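Local coordinates for protein choline kinase (Streptococcus pneumoniae, PDB 4R78) that probably phosphorylates choline, as a kinase with the protein kinase-like fold, and binds AMP in its nucleotide pocket, at residues A[88-93]-A[134-139]; A[114-119]-A[201-206]; A[127-132]-A[208-213]; A[195-200]-A[224-229]. One frame throughout, in Å; residues are numbered along the deposited sequence.

Contact 1. Residues A[88-93]-A[134-139]; sequences KDLGLD and QTIHTS
Leu90 is the first residue of 88-93 to reach across, and the two tines of its fork meet different residues of 134-139. CD1 touches Ile136 CD1 at 3.9 Å, the two side chains crossing at about a right angle, while CD2 slides alongside Thr135 and comes 4.0 Å from Thr135 CG2. Ser139 CB fills the cleft of the fork, 4.1 Å from Leu90 CD2. Thr135 can serve an apolar neighbour because its hydroxyl, set beside the backbone N (chi1 -68°), is bonded to Pro131 O one turn back in the helix, which turns the methyl outward to the leucines. Leu90 lies in a turn closed by Gly91 N, which donates to Lys88 O, and Gly91 follows with a positive phi of 70°, a conformation easy for a residue without a side chain. Leu92 then faces the helix again, its CD1 4.2 Å from Thr135 CG2 and close to Ile136 CB. No polar bond joins the segments, so branched aliphatic groups suit both sides. The helix ends just here: Gln134 O receives Thr138 N and Thr138 OG1 from opposite faces of its carbonyl plane, with Thr138 OG1 at 2.7 Å. This resembles protein kinases, where the loop after the small-lobe helix packs on a helix of the larger lobe. Leu87 of helix 77-87 also touches Ile136, the backbone of Leu92 is bonded to Leu212 of strand 210-212, and His137 packs against helix 223-233.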
# COMPACT_ATOMS: atom_id res chain seq x y z
N LYS A 88 15.03 -6.72 1.39
CA LYS A 88 15.40 -7.47 0.18
C LYS A 88 15.57 -8.97 0.42
O LYS A 88 15.08 -9.77 -0.37
CB LYS A 88 16.66 -6.88 -0.47
CG LYS A 88 16.95 -7.50 -1.84
CD LYS A 88 18.27 -7.04 -2.42
CE LYS A 88 18.56 -7.74 -3.74
NZ LYS A 88 18.67 -9.22 -3.57
N ASP A 89 16.25 -9.34 1.50
CA ASP A 89 16.57 -10.76 1.73
C ASP A 89 15.38 -11.64 2.14
O ASP A 89 15.52 -12.85 2.27
CB ASP A 89 17.79 -10.96 2.65
CG ASP A 89 17.57 -10.43 4.06
OD1 ASP A 89 16.41 -10.22 4.46
OD2 ASP A 89 18.58 -10.25 4.77
N LEU A 90 14.21 -11.03 2.33
CA LEU A 90 12.97 -11.79 2.54
C LEU A 90 12.50 -12.46 1.25
O LEU A 90 11.75 -13.43 1.29
CB LEU A 90 11.85 -10.90 3.09
CG LEU A 90 11.98 -10.28 4.48
CD1 LEU A 90 10.68 -9.59 4.86
CD2 LEU A 90 12.36 -11.32 5.53
N GLY A 91 12.95 -11.93 0.12
CA GLY A 91 12.60 -12.47 -1.19
C GLY A 91 11.14 -12.28 -1.59
O GLY A 91 10.63 -12.99 -2.46
N LEU A 92 10.48 -11.30 -0.98
CA LEU A 92 9.06 -11.06 -1.24
C LEU A 92 8.83 -10.11 -2.40
O LEU A 92 7.97 -10.35 -3.25
CB LEU A 92 8.37 -10.55 0.03
CG LEU A 92 8.30 -11.50 1.22
CD1 LEU A 92 7.66 -10.81 2.42
CD2 LEU A 92 7.54 -12.78 0.87
N ASP A 93 9.59 -9.02 -2.44
CA ASP A 93 9.45 -8.00 -3.47
C ASP A 93 10.22 -8.41 -4.72
O ASP A 93 11.13 -9.25 -4.66
CB ASP A 93 9.96 -6.66 -2.92
CG ASP A 93 9.41 -5.44 -3.67
OD1 ASP A 93 8.69 -5.57 -4.68
OD2 ASP A 93 9.74 -4.32 -3.22
N GLN A 134 3.22 -13.97 7.50
CA GLN A 134 4.00 -14.41 8.64
C GLN A 134 5.46 -14.00 8.47
O GLN A 134 6.09 -13.53 9.42
CB GLN A 134 3.93 -15.93 8.80
CG GLN A 134 2.62 -16.44 9.32
CD GLN A 134 2.61 -17.94 9.47
OE1 GLN A 134 3.12 -18.66 8.62
NE2 GLN A 134 2.03 -18.42 10.56
N THR A 135 5.98 -14.17 7.26
CA THR A 135 7.37 -13.83 6.96
C THR A 135 7.67 -12.37 7.28
O THR A 135 8.68 -12.06 7.92
CB THR A 135 7.72 -14.16 5.49
OG1 THR A 135 7.72 -15.58 5.30
CG2 THR A 135 9.10 -13.61 5.13
N ILE A 136 6.80 -11.47 6.84
CA ILE A 136 7.05 -10.05 7.10
C ILE A 136 6.86 -9.71 8.58
O ILE A 136 7.71 -9.05 9.16
CB ILE A 136 6.26 -9.09 6.15
CG1 ILE A 136 6.52 -7.62 6.51
CG2 ILE A 136 4.78 -9.37 6.16
CD1 ILE A 136 7.97 -7.18 6.37
N HIS A 137 5.79 -10.21 9.19
CA HIS A 137 5.50 -9.83 10.57
C HIS A 137 6.46 -10.42 11.61
O HIS A 137 6.60 -9.85 12.69
CB HIS A 137 4.04 -10.12 10.93
CG HIS A 137 3.06 -9.36 10.09
ND1 HIS A 137 1.77 -9.78 9.90
CD2 HIS A 137 3.21 -8.23 9.36
CE1 HIS A 137 1.14 -8.92 9.11
NE2 HIS A 137 2.00 -7.97 8.77
N THR A 138 7.12 -11.52 11.26
CA THR A 138 8.09 -12.15 12.16
C THR A 138 9.54 -11.93 11.70
O THR A 138 10.46 -12.60 12.17
CB THR A 138 7.85 -13.67 12.28
OG1 THR A 138 8.10 -14.30 11.02
CG2 THR A 138 6.43 -13.97 12.74
N SER A 139 9.74 -10.98 10.78
CA SER A 139 11.07 -10.75 10.19
C SER A 139 12.10 -10.23 11.19
O SER A 139 13.30 -10.35 10.94
CB SER A 139 10.96 -9.76 9.02
OG SER A 139 10.77 -8.44 9.50

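Contact 2. Residues A[114-119]-A[201-206]; sequences AITLDS and NFIESP. With AMP (adenosine monophosphate), chain C.
Ile115 and Glu204 form an antiparallel hydrogen-bonded pair, with Ile115 N to Glu204 O at 2.9 Å and Glu204 N to Ile115 O at 2.8 Å, and Leu117 N continues the ladder to Phe202 O with a nearly straight bond (171°). Between these bonds Thr116 and Ile203 make a non-hydrogen-bonded pair, and both send their side chains to the face of the sheet where AMP lies. Thr116 OG1 shares a short hydrogen bond of 2.5 Å with the ribose O2', and its CG2 lies beside the ribose hydroxyls. Ile203 takes the apolar share of the work. Its CG1 stands between the backbone N and the carbonyl carbon (chi1 67°), which carries CD1 over the adenine, 3.6 Å from AMP C5, and leaves CG2 beside ribose C2'. Ala114 CB lies near the base too, 3.9 Å from AMP C2; a methyl suffices where the backbone itself runs so near. Ile115 and Glu204 occupy the other face of the sheet, and there the extended Glu204 reaches a salt bridge with Lys125. Past the strand, Leu117 crosses Phe202 obliquely, CD1 pressing to 3.5 Å from Phe202 CB, while the Phe202 ring continues inward to Leu212. Thus the ladder and the residue just before it put Ile203 and Ala114 against the flat base and, two residues on from Ala114, the hydroxyl of Thr116 against the sugar, so that the polar and apolar parts of the nucleotide each meet a matching surface.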
# COMPACT_ATOMS: atom_id res chain seq x y z
N ALA A 114 3.45 -11.89 -16.30
CA ALA A 114 3.12 -11.95 -14.89
C ALA A 114 1.61 -11.85 -14.71
O ALA A 114 0.93 -11.15 -15.46
CB ALA A 114 3.83 -10.85 -14.12
N ILE A 115 1.09 -12.57 -13.71
CA ILE A 115 -0.32 -12.51 -13.38
C ILE A 115 -0.52 -11.69 -12.11
O ILE A 115 -0.01 -12.04 -11.05
CB ILE A 115 -0.95 -13.92 -13.22
CG1 ILE A 115 -0.88 -14.71 -14.53
CG2 ILE A 115 -2.40 -13.83 -12.75
CD1 ILE A 115 0.37 -15.57 -14.67
N THR A 116 -1.26 -10.59 -12.25
CA THR A 116 -1.60 -9.74 -11.12
C THR A 116 -2.83 -10.32 -10.43
O THR A 116 -3.83 -10.61 -11.08
CB THR A 116 -1.87 -8.30 -11.58
OG1 THR A 116 -0.74 -7.81 -12.32
CG2 THR A 116 -2.13 -7.38 -10.40
N LEU A 117 -2.74 -10.51 -9.12
CA LEU A 117 -3.86 -11.08 -8.37
C LEU A 117 -4.99 -10.07 -8.21
O LEU A 117 -4.78 -8.86 -8.29
CB LEU A 117 -3.42 -11.62 -7.00
CG LEU A 117 -2.41 -12.77 -6.92
CD1 LEU A 117 -2.43 -13.38 -5.52
CD2 LEU A 117 -2.64 -13.85 -7.97
N ASP A 118 -6.20 -10.59 -8.00
CA ASP A 118 -7.36 -9.77 -7.65
C ASP A 118 -8.06 -10.48 -6.48
O ASP A 118 -7.57 -11.50 -6.01
CB ASP A 118 -8.29 -9.58 -8.85
CG ASP A 118 -8.79 -10.89 -9.42
OD1 ASP A 118 -9.66 -11.52 -8.79
OD2 ASP A 118 -8.34 -11.28 -10.52
N SER A 119 -9.18 -9.94 -6.00
CA SER A 119 -9.86 -10.54 -4.84
C SER A 119 -10.19 -12.03 -5.01
O SER A 119 -10.01 -12.82 -4.09
CB SER A 119 -11.15 -9.80 -4.51
OG SER A 119 -12.16 -10.12 -5.45
N ASN A 201 -1.29 -5.91 -5.31
CA ASN A 201 0.10 -5.88 -4.87
C ASN A 201 0.72 -7.27 -4.75
O ASN A 201 1.87 -7.42 -4.36
CB ASN A 201 0.26 -5.08 -3.57
CG ASN A 201 0.32 -3.58 -3.82
OD1 ASN A 201 0.49 -3.14 -4.96
ND2 ASN A 201 0.18 -2.79 -2.76
N PHE A 202 -0.06 -8.29 -5.12
CA PHE A 202 0.47 -9.64 -5.27
C PHE A 202 0.54 -9.97 -6.75
O PHE A 202 -0.46 -9.85 -7.47
CB PHE A 202 -0.41 -10.66 -4.54
CG PHE A 202 -0.39 -10.53 -3.04
CD1 PHE A 202 0.52 -11.26 -2.28
CD2 PHE A 202 -1.28 -9.69 -2.39
CE1 PHE A 202 0.53 -11.15 -0.88
CE2 PHE A 202 -1.27 -9.57 -0.99
CZ PHE A 202 -0.36 -10.31 -0.24
N ILE A 203 1.73 -10.35 -7.21
CA ILE A 203 1.91 -10.71 -8.61
C ILE A 203 2.64 -12.05 -8.71
O ILE A 203 3.50 -12.37 -7.88
CB ILE A 203 2.63 -9.61 -9.45
CG1 ILE A 203 4.08 -9.42 -8.99
CG2 ILE A 203 1.85 -8.29 -9.40
CD1 ILE A 203 4.96 -8.70 -10.00
N GLU A 204 2.26 -12.84 -9.70
CA GLU A 204 2.77 -14.20 -9.84
C GLU A 204 3.62 -14.32 -11.11
O GLU A 204 3.20 -13.91 -12.19
CB GLU A 204 1.62 -15.20 -9.86
CG GLU A 204 2.03 -16.65 -9.65
CD GLU A 204 0.83 -17.56 -9.46
OE1 GLU A 204 0.26 -17.58 -8.35
OE2 GLU A 204 0.45 -18.25 -10.43
N SER A 205 4.83 -14.86 -10.94
CA SER A 205 5.71 -15.22 -12.04
C SER A 205 5.07 -16.35 -12.85
O SER A 205 4.34 -17.16 -12.29
CB SER A 205 7.06 -15.68 -11.49
OG SER A 205 7.92 -16.17 -12.51
N PRO A 206 5.34 -16.40 -14.17
CA PRO A 206 4.87 -17.53 -14.98
C PRO A 206 5.38 -18.89 -14.47
O PRO A 206 4.79 -19.92 -14.79
CB PRO A 206 5.42 -17.23 -16.38
CG PRO A 206 6.47 -16.17 -16.19
CD PRO A 206 6.02 -15.38 -15.00
P AMP C . -0.42 -1.56 -8.31
O1P AMP C . -0.63 -0.53 -7.24
O2P AMP C . -1.47 -1.56 -9.39
O3P AMP C . -0.05 -2.93 -7.79
O5' AMP C . 0.92 -1.08 -9.08
C5' AMP C . 1.81 -2.04 -9.64
C4' AMP C . 1.11 -2.83 -10.74
O4' AMP C . 1.99 -2.96 -11.87
C3' AMP C . 0.75 -4.23 -10.28
O3' AMP C . -0.65 -4.33 -10.00
C2' AMP C . 1.15 -5.14 -11.43
O2' AMP C . 0.02 -5.41 -12.27
C1' AMP C . 2.15 -4.34 -12.25
N9 AMP C . 3.53 -4.80 -11.96
C8 AMP C . 4.29 -4.42 -10.91
N7 AMP C . 5.51 -5.01 -10.92
C5 AMP C . 5.56 -5.78 -12.02
C6 AMP C . 6.56 -6.67 -12.65
N6 AMP C . 7.78 -6.84 -12.07
N1 AMP C . 6.23 -7.29 -13.80
C2 AMP C . 5.02 -7.12 -14.38
N3 AMP C . 4.06 -6.33 -13.86
C4 AMP C . 4.26 -5.64 -12.71

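Contact 3. Residues A[127-132]-A[208-213]; sequences DKIAPI and GRLYLI. With AMP (adenosine monophosphate), chain C.
Leu210 CD2 is the methyl round which helix 126-137 settles on the small antiparallel sheet of the larger lobe in this protein kinase-like fold. Ile129 CG1 and Ile132 CD1 each approach it to 3.8 Å, and Lys128 CB adds a third contact from the same helix. Farther along, Ile132 CG2 meets Leu212 CD2 at 4.0 Å, so this one isoleucine bridges two inward-facing leucines of the strand. Both leucines have CG anti to the backbone N (chi1 -172° in Leu210), which throws their forks toward the helix. The axes of helix and strand stand 10.1 Å apart and cross at -39°, a spacing that branched aliphatic side chains fill well. At the rim the extended Lys128 bonds through NZ to Gly208 O, 2.9 Å away, fastening the turn before the strand; backbone angles there demand a glycine. On the far side of the strand Tyr211 CE1 lies over one face of the Arg209 guanidinium, off toward its rim, and Arg209 NH2 is held by Gly91 O. Strand 202-204 is bonded alongside, and beyond the strand Ile213 turns to the nucleotide, its CD1 3.4 Å from AMP C8.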
# COMPACT_ATOMS: atom_id res chain seq x y z
N ASP A 127 -2.73 -20.69 1.04
CA ASP A 127 -1.59 -21.56 1.33
C ASP A 127 -0.25 -20.88 1.10
O ASP A 127 0.76 -21.24 1.71
CB ASP A 127 -1.70 -22.89 0.55
CG ASP A 127 -1.59 -22.70 -0.96
OD1 ASP A 127 -2.04 -21.66 -1.48
OD2 ASP A 127 -1.05 -23.61 -1.63
N LYS A 128 -0.23 -19.88 0.21
CA LYS A 128 0.96 -19.08 -0.07
C LYS A 128 0.95 -17.75 0.68
O LYS A 128 1.99 -17.29 1.15
CB LYS A 128 1.09 -18.79 -1.57
CG LYS A 128 1.41 -19.99 -2.45
CD LYS A 128 1.59 -19.54 -3.89
CE LYS A 128 1.99 -20.69 -4.80
NZ LYS A 128 2.20 -20.21 -6.20
N ILE A 129 -0.22 -17.12 0.76
CA ILE A 129 -0.29 -15.74 1.27
C ILE A 129 -0.18 -15.65 2.79
O ILE A 129 0.44 -14.72 3.31
CB ILE A 129 -1.52 -14.98 0.71
CG1 ILE A 129 -1.36 -14.83 -0.80
CG2 ILE A 129 -1.65 -13.60 1.35
CD1 ILE A 129 -2.64 -14.63 -1.55
N ALA A 130 -0.75 -16.62 3.51
CA ALA A 130 -0.60 -16.62 4.97
C ALA A 130 0.87 -16.72 5.40
O ALA A 130 1.31 -15.92 6.23
CB ALA A 130 -1.47 -17.71 5.63
N PRO A 131 1.64 -17.67 4.83
CA PRO A 131 3.08 -17.70 5.11
C PRO A 131 3.81 -16.41 4.74
O PRO A 131 4.74 -16.01 5.45
CB PRO A 131 3.58 -18.87 4.27
CG PRO A 131 2.41 -19.78 4.20
CD PRO A 131 1.22 -18.87 4.07
N ILE A 132 3.40 -15.76 3.65
CA ILE A 132 4.02 -14.49 3.26
C ILE A 132 3.84 -13.43 4.35
O ILE A 132 4.80 -12.75 4.72
CB ILE A 132 3.50 -13.98 1.89
CG1 ILE A 132 4.12 -14.79 0.75
CG2 ILE A 132 3.81 -12.48 1.71
CD1 ILE A 132 3.51 -14.52 -0.62
N GLY A 208 5.54 -19.59 -11.23
CA GLY A 208 4.77 -19.89 -10.02
C GLY A 208 5.07 -19.06 -8.78
O GLY A 208 4.23 -18.99 -7.87
N ARG A 209 6.26 -18.46 -8.74
CA ARG A 209 6.67 -17.63 -7.60
C ARG A 209 5.74 -16.44 -7.40
O ARG A 209 5.46 -15.70 -8.35
CB ARG A 209 8.12 -17.16 -7.76
CG ARG A 209 8.65 -16.36 -6.57
CD ARG A 209 10.13 -16.05 -6.73
NE ARG A 209 10.64 -15.20 -5.65
CZ ARG A 209 11.89 -14.76 -5.56
NH1 ARG A 209 12.79 -15.07 -6.48
NH2 ARG A 209 12.24 -13.99 -4.53
N LEU A 210 5.28 -16.27 -6.16
CA LEU A 210 4.41 -15.17 -5.81
C LEU A 210 5.21 -14.05 -5.14
O LEU A 210 5.96 -14.30 -4.20
CB LEU A 210 3.29 -15.65 -4.88
CG LEU A 210 2.16 -14.67 -4.56
CD1 LEU A 210 1.42 -14.24 -5.82
CD2 LEU A 210 1.19 -15.29 -3.56
N TYR A 211 5.03 -12.84 -5.65
CA TYR A 211 5.67 -11.65 -5.09
C TYR A 211 4.65 -10.77 -4.39
O TYR A 211 3.48 -10.73 -4.76
CB TYR A 211 6.34 -10.84 -6.20
CG TYR A 211 7.52 -11.51 -6.86
CD1 TYR A 211 8.79 -11.42 -6.31
CD2 TYR A 211 7.35 -12.23 -8.04
CE1 TYR A 211 9.88 -12.03 -6.92
CE2 TYR A 211 8.43 -12.84 -8.66
CZ TYR A 211 9.69 -12.73 -8.10
OH TYR A 211 10.77 -13.34 -8.71
N LEU A 212 5.12 -10.08 -3.35
CA LEU A 212 4.37 -8.98 -2.73
C LEU A 212 5.15 -7.70 -3.02
O LEU A 212 6.31 -7.58 -2.62
CB LEU A 212 4.20 -9.22 -1.23
CG LEU A 212 3.58 -8.11 -0.38
CD1 LEU A 212 2.24 -7.63 -0.95
CD2 LEU A 212 3.41 -8.57 1.06
N ILE A 213 4.50 -6.76 -3.71
CA ILE A 213 5.18 -5.58 -4.24
C ILE A 213 4.66 -4.28 -3.64
O ILE A 213 3.73 -4.29 -2.83
CB ILE A 213 5.08 -5.53 -5.80
CG1 ILE A 213 3.62 -5.30 -6.23
CG2 ILE A 213 5.68 -6.79 -6.41
CD1 ILE A 213 3.46 -4.88 -7.67
P AMP C . -0.42 -1.56 -8.31
O1P AMP C . -0.63 -0.53 -7.24
O2P AMP C . -1.47 -1.56 -9.39
O3P AMP C . -0.05 -2.93 -7.79
O5' AMP C . 0.92 -1.08 -9.08
C5' AMP C . 1.81 -2.04 -9.64
C4' AMP C . 1.11 -2.83 -10.74
O4' AMP C . 1.99 -2.96 -11.87
C3' AMP C . 0.75 -4.23 -10.28
O3' AMP C . -0.65 -4.33 -10.00
C2' AMP C . 1.15 -5.14 -11.43
O2' AMP C . 0.02 -5.41 -12.27
C1' AMP C . 2.15 -4.34 -12.25
N9 AMP C . 3.53 -4.80 -11.96
C8 AMP C . 4.29 -4.42 -10.91
N7 AMP C . 5.51 -5.01 -10.92
C5 AMP C . 5.56 -5.78 -12.02
C6 AMP C . 6.56 -6.67 -12.65
N6 AMP C . 7.78 -6.84 -12.07
N1 AMP C . 6.23 -7.29 -13.80
C2 AMP C . 5.02 -7.12 -14.38
N3 AMP C . 4.06 -6.33 -13.86
C4 AMP C . 4.26 -5.64 -12.71

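Contact 4. Residues A[195-200]-A[224-229]; sequences IDLVPE and MWDLAA. With AMP (adenosine monophosphate), chain C.
The Asp226 carboxylate is gripped at both oxygens: OD1 accepts Ile195 N at 2.8 Å on its syn side, while OD2 is bonded to His194 N, one residue earlier, and to His137 NE2. Three donors thus fix the rotation of a buried carboxylate and would be expected to stabilise its negative charge. The neighbouring residue of the helix holds the same residue, Ile195, by its carbonyl. Trp225 NE1 points at Ile195 O, 3.0 Å away, in a bond almost straight at the hydrogen (176°) and lying in the indole plane, although it meets the oxygen from above the carbonyl plane. Indole suits this place because it offers an N-H at its edge and an apolar face: Ile195 CD1 sits over the five-membered ring, 4.2 Å from its centroid, and Ile195 CG2 is 3.5 Å from Trp225 NE1. Leu197 centres an inverse gamma turn. Its CD1 nestles 3.3 Å from Asp226 O, and its CB meets Ala229 CB at 4.2 Å, where a small residue lets the loop come close to the helix; the buried Leu197 N has no partner. The sequence from His194 to Asn201 fits the His-x-Asp-x-x-x-x-Asn catalytic-loop motif of the kinase-like fold, and an aspartate in this helix holding the loop's backbone is a familiar feature of protein kinases. Farther on, Glu200 O accepts AMP O3' at 2.9 Å. Within these two segments the polar bonds hold main-chain atoms at the start of the loop, while its other end offers a main-chain oxygen to the ribose.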
# COMPACT_ATOMS: atom_id res chain seq x y z
N ILE A 195 1.58 -2.41 5.07
CA ILE A 195 0.65 -1.27 5.20
C ILE A 195 -0.38 -1.04 4.08
O ILE A 195 -1.30 -0.23 4.25
CB ILE A 195 1.39 0.10 5.44
CG1 ILE A 195 2.34 -0.01 6.65
CG2 ILE A 195 0.41 1.28 5.57
CD1 ILE A 195 1.64 -0.15 8.01
N ASP A 196 -0.24 -1.75 2.96
CA ASP A 196 -1.09 -1.48 1.79
C ASP A 196 -1.38 -2.78 1.02
O ASP A 196 -1.04 -2.91 -0.17
CB ASP A 196 -0.52 -0.40 0.85
CG ASP A 196 -1.51 0.02 -0.23
OD1 ASP A 196 -2.73 -0.07 0.00
OD2 ASP A 196 -1.05 0.45 -1.31
N LEU A 197 -2.06 -3.72 1.68
CA LEU A 197 -2.29 -5.05 1.12
C LEU A 197 -3.51 -5.17 0.19
O LEU A 197 -4.37 -6.04 0.37
CB LEU A 197 -2.30 -6.12 2.22
CG LEU A 197 -0.97 -6.33 2.96
CD1 LEU A 197 -1.15 -7.36 4.06
CD2 LEU A 197 0.15 -6.75 2.01
N VAL A 198 -3.58 -4.29 -0.81
CA VAL A 198 -4.51 -4.47 -1.93
C VAL A 198 -4.12 -5.74 -2.70
O VAL A 198 -2.93 -6.08 -2.77
CB VAL A 198 -4.57 -3.24 -2.87
CG1 VAL A 198 -5.21 -2.05 -2.16
CG2 VAL A 198 -3.18 -2.86 -3.40
N PRO A 199 -5.11 -6.46 -3.26
CA PRO A 199 -4.76 -7.73 -3.90
C PRO A 199 -3.83 -7.57 -5.10
O PRO A 199 -3.02 -8.46 -5.37
CB PRO A 199 -6.12 -8.30 -4.33
CG PRO A 199 -7.06 -7.18 -4.29
CD PRO A 199 -6.56 -6.19 -3.29
N GLU A 200 -3.92 -6.43 -5.80
CA GLU A 200 -3.07 -6.18 -6.97
C GLU A 200 -1.60 -5.93 -6.61
O GLU A 200 -0.76 -5.78 -7.49
CB GLU A 200 -3.64 -5.06 -7.85
CG GLU A 200 -3.64 -3.66 -7.24
CD GLU A 200 -4.92 -3.32 -6.48
OE1 GLU A 200 -5.18 -2.11 -6.28
OE2 GLU A 200 -5.66 -4.24 -6.07
N MET A 224 -2.10 -6.33 12.91
CA MET A 224 -3.53 -6.40 12.61
C MET A 224 -3.96 -5.34 11.60
O MET A 224 -5.00 -5.49 10.95
CB MET A 224 -4.37 -6.35 13.89
CG MET A 224 -4.26 -7.58 14.79
SD MET A 224 -4.54 -9.16 13.95
CE MET A 224 -2.85 -9.70 13.67
N TRP A 225 -3.16 -4.29 11.42
CA TRP A 225 -3.39 -3.34 10.33
C TRP A 225 -3.30 -4.05 8.99
O TRP A 225 -4.17 -3.89 8.12
CB TRP A 225 -2.37 -2.19 10.39
CG TRP A 225 -2.45 -1.28 9.19
CD1 TRP A 225 -1.94 -1.52 7.94
CD2 TRP A 225 -3.06 0.02 9.13
NE1 TRP A 225 -2.20 -0.47 7.11
CE2 TRP A 225 -2.89 0.49 7.80
CE3 TRP A 225 -3.74 0.82 10.05
CZ2 TRP A 225 -3.36 1.74 7.38
CZ3 TRP A 225 -4.21 2.07 9.63
CH2 TRP A 225 -4.02 2.51 8.31
N ASP A 226 -2.25 -4.85 8.81
CA ASP A 226 -2.05 -5.58 7.56
C ASP A 226 -3.17 -6.59 7.31
O ASP A 226 -3.65 -6.73 6.18
CB ASP A 226 -0.69 -6.28 7.54
CG ASP A 226 0.44 -5.38 7.07
OD1 ASP A 226 0.19 -4.20 6.72
OD2 ASP A 226 1.58 -5.86 7.05
N LEU A 227 -3.59 -7.29 8.36
CA LEU A 227 -4.69 -8.24 8.23
C LEU A 227 -5.99 -7.53 7.85
O LEU A 227 -6.70 -7.98 6.94
CB LEU A 227 -4.85 -9.08 9.50
CG LEU A 227 -3.95 -10.32 9.60
CD1 LEU A 227 -2.45 -10.00 9.62
CD2 LEU A 227 -4.32 -11.12 10.81
N ALA A 228 -6.28 -6.41 8.51
CA ALA A 228 -7.44 -5.59 8.16
C ALA A 228 -7.42 -5.17 6.70
O ALA A 228 -8.44 -5.25 6.02
CB ALA A 228 -7.53 -4.38 9.08
N ALA A 229 -6.25 -4.74 6.21
CA ALA A 229 -6.12 -4.30 4.83
C ALA A 229 -6.36 -5.43 3.84
O ALA A 229 -7.13 -5.27 2.89
CB ALA A 229 -4.76 -3.65 4.59
P AMP C . -0.42 -1.56 -8.31
O1P AMP C . -0.63 -0.53 -7.24
O2P AMP C . -1.47 -1.56 -9.39
O3P AMP C . -0.05 -2.93 -7.79
O5' AMP C . 0.92 -1.08 -9.08
C5' AMP C . 1.81 -2.04 -9.64
C4' AMP C . 1.11 -2.83 -10.74
O4' AMP C . 1.99 -2.96 -11.87
C3' AMP C . 0.75 -4.23 -10.28
O3' AMP C . -0.65 -4.33 -10.00
C2' AMP C . 1.15 -5.14 -11.43
O2' AMP C . 0.02 -5.41 -12.27
C1' AMP C . 2.15 -4.34 -12.25
N9 AMP C . 3.53 -4.80 -11.96
C8 AMP C . 4.29 -4.42 -10.91
N7 AMP C . 5.51 -5.01 -10.92
C5 AMP C . 5.56 -5.78 -12.02
C6 AMP C . 6.56 -6.67 -12.65
N6 AMP C . 7.78 -6.84 -12.07
N1 AMP C . 6.23 -7.29 -13.80
C2 AMP C . 5.02 -7.12 -14.38
N3 AMP C . 4.06 -6.33 -13.86
C4 AMP C . 4.26 -5.64 -12.71

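From the N terminus, contact 1 closes first, bringing the loop after helix 77-87 onto the end of helix 126-137. Contact 2 opens at 114-119, before contact 1 has closed, so the two cross; it ends at 201-206, far along the chain. Contact 3 starts on helix 126-137, where contact 1 ends, and closes at 208-213, crossing both earlier contacts, and its strand is the sheet neighbour of strand 202-204. Contact 4 opens only after contact 1 has closed, but it crosses contacts 2 and 3, ending on helix 223-233. Together they join the first-lobe loop, the three-stranded sheet, the catalytic-loop region and two helices, and contacts 2, 3 and 4 all reach AMP.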